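Local coordinates for protein tyrosine--tRNA ligase (Archaeoglobus fulgidus, PDB 2CYB) that probably joins tyrosine to its cognate tRNA in two steps, activating the amino acid with ATP as Tyr-AMP and then transferring it to the acceptor end, at residues Y92-F97 and L102-A107. Residues are numbered along the deposited sequence; the frame is centred on the assembly and turned at random.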
# COMPACT_ATOMS: atom_id res chain seq x y z
N TYR A 92 24.16 0.42 -13.32
CA TYR A 92 24.83 1.57 -13.91
C TYR A 92 25.06 2.63 -12.85
O TYR A 92 26.14 3.21 -12.77
CB TYR A 92 23.98 2.16 -15.03
CG TYR A 92 24.47 3.51 -15.49
CD1 TYR A 92 25.75 3.67 -16.00
CD2 TYR A 92 23.65 4.63 -15.38
CE1 TYR A 92 26.22 4.93 -16.40
CE2 TYR A 92 24.10 5.89 -15.77
CZ TYR A 92 25.38 6.03 -16.28
OH TYR A 92 25.84 7.27 -16.66
N ASN A 93 24.04 2.89 -12.04
CA ASN A 93 24.15 3.88 -10.97
C ASN A 93 25.24 3.54 -9.97
O ASN A 93 25.96 4.43 -9.51
CB ASN A 93 22.81 4.02 -10.23
CG ASN A 93 21.79 4.83 -11.01
OD1 ASN A 93 20.71 5.14 -10.49
ND2 ASN A 93 22.11 5.17 -12.26
N LYS A 94 25.37 2.26 -9.62
CA LYS A 94 26.40 1.86 -8.67
C LYS A 94 27.78 2.22 -9.22
O LYS A 94 28.64 2.72 -8.50
CB LYS A 94 26.32 0.36 -8.37
CG LYS A 94 27.28 -0.14 -7.30
CD LYS A 94 26.74 -1.42 -6.67
CE LYS A 94 27.60 -2.64 -6.94
NZ LYS A 94 28.78 -2.72 -6.04
N LYS A 95 27.97 1.97 -10.51
CA LYS A 95 29.24 2.28 -11.16
C LYS A 95 29.55 3.77 -11.08
O LYS A 95 30.68 4.16 -10.77
CB LYS A 95 29.21 1.86 -12.63
CG LYS A 95 29.07 0.36 -12.85
CD LYS A 95 29.11 0.04 -14.33
CE LYS A 95 29.07 -1.46 -14.57
NZ LYS A 95 29.17 -1.80 -16.02
N VAL A 96 28.55 4.59 -11.35
CA VAL A 96 28.73 6.04 -11.31
C VAL A 96 29.07 6.52 -9.91
O VAL A 96 30.03 7.27 -9.73
CB VAL A 96 27.47 6.77 -11.81
CG1 VAL A 96 27.68 8.28 -11.72
CG2 VAL A 96 27.18 6.37 -13.24
N PHE A 97 28.28 6.10 -8.92
CA PHE A 97 28.53 6.52 -7.55
C PHE A 97 29.95 6.17 -7.11
O PHE A 97 30.59 6.94 -6.39
CB PHE A 97 27.51 5.90 -6.59
CG PHE A 97 26.12 6.48 -6.72
CD1 PHE A 97 25.93 7.86 -6.69
CD2 PHE A 97 25.01 5.66 -6.87
CE1 PHE A 97 24.65 8.42 -6.80
CE2 PHE A 97 23.73 6.20 -6.98
CZ PHE A 97 23.55 7.59 -6.94
N LEU A 102 32.49 7.41 -4.28
CA LEU A 102 31.93 6.49 -3.30
C LEU A 102 32.36 5.05 -3.59
O LEU A 102 31.52 4.18 -3.84
CB LEU A 102 30.40 6.59 -3.27
CG LEU A 102 29.82 7.82 -2.57
CD1 LEU A 102 28.31 7.82 -2.68
CD2 LEU A 102 30.25 7.82 -1.10
N ASP A 103 33.66 4.81 -3.54
CA ASP A 103 34.21 3.47 -3.78
C ASP A 103 33.73 2.48 -2.73
O ASP A 103 33.39 2.86 -1.61
CB ASP A 103 35.74 3.52 -3.81
CG ASP A 103 36.33 4.15 -2.57
OD1 ASP A 103 36.20 3.55 -1.48
OD2 ASP A 103 36.90 5.25 -2.68
N GLU A 104 33.71 1.21 -3.10
CA GLU A 104 33.24 0.16 -2.20
C GLU A 104 34.04 -0.09 -0.93
O GLU A 104 33.73 -1.01 -0.17
CB GLU A 104 33.07 -1.14 -2.99
CG GLU A 104 31.95 -1.06 -4.01
CD GLU A 104 31.66 -2.38 -4.68
OE1 GLU A 104 32.47 -2.82 -5.52
OE2 GLU A 104 30.62 -2.98 -4.35
N SER A 105 35.06 0.73 -0.69
CA SER A 105 35.85 0.59 0.52
C SER A 105 35.39 1.68 1.49
O SER A 105 35.66 1.62 2.68
CB SER A 105 37.34 0.76 0.23
OG SER A 105 37.65 2.10 -0.12
N ARG A 106 34.67 2.67 0.95
CA ARG A 106 34.16 3.78 1.74
C ARG A 106 32.64 3.72 1.91
O ARG A 106 32.08 4.35 2.81
CB ARG A 106 34.55 5.11 1.11
CG ARG A 106 36.05 5.40 1.08
CD ARG A 106 36.33 6.81 0.58
NE ARG A 106 37.75 7.16 0.62
CZ ARG A 106 38.49 7.20 1.73
NH1 ARG A 106 37.95 6.91 2.91
NH2 ARG A 106 39.77 7.54 1.66
N ALA A 107 31.97 2.97 1.04
CA ALA A 107 30.51 2.87 1.10
C ALA A 107 29.99 1.48 0.74
O ALA A 107 30.55 0.79 -0.11
CB ALA A 107 29.89 3.92 0.19
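Lys94 and Glu104 meet at the outer side of this contact, in a salt bridge that runs through a single carboxylate oxygen: Lys94 NZ lies 2.5 Å from Glu104 OE2, a short separation, and 3.7 Å from Glu104 OE1. The two side chains cross at about a right angle. Lys94 first leaves the helix with CG anti to the backbone N (chi1 -175°), then bends at its third and fourth torsions, which swings the ammonium toward the loop; Glu104, extended beyond CG, reaches out to meet it. Long, flexible charged chains suit this solvent-facing rim, where the backbones of Lys94 and Glu104 themselves lie far apart.

Deeper in, the backbone makes the link. Leu102 N donates to Phe97 O over 2.9 Å, and Leu102 CB packs 3.1 Å from the same oxygen. Phe97 and Leu102 touch only lightly through their side chains, Phe97 CB being 4.4 Å from Leu102 CD1, because the Phe97 ring leads away from the loop. Both are large and apolar, as their buried setting demands: each reaches Val53 of helix 47-61, while Phe97 also meets the ring of Tyr39 and Leu102 rests on Val68 of strand 65-70.

The loop that presents Glu104 is folded by Asp103. Its OD1 accepts from Ser105 N at 3.1 Å through the anti lone pair, closing an Asx turn. Asp103 O takes two further backbone bonds, from Arg106 N and Ala107 N.

Together these contacts join the C-terminal part of helix 83-99 to the loop leading into edge strand 108-111, the helix-to-strand return of a beta-alpha-beta crossover from strand 65-70 in the class I Rossmann fold, with the side chain of Phe97 about 9 Å from the bound tyrosine.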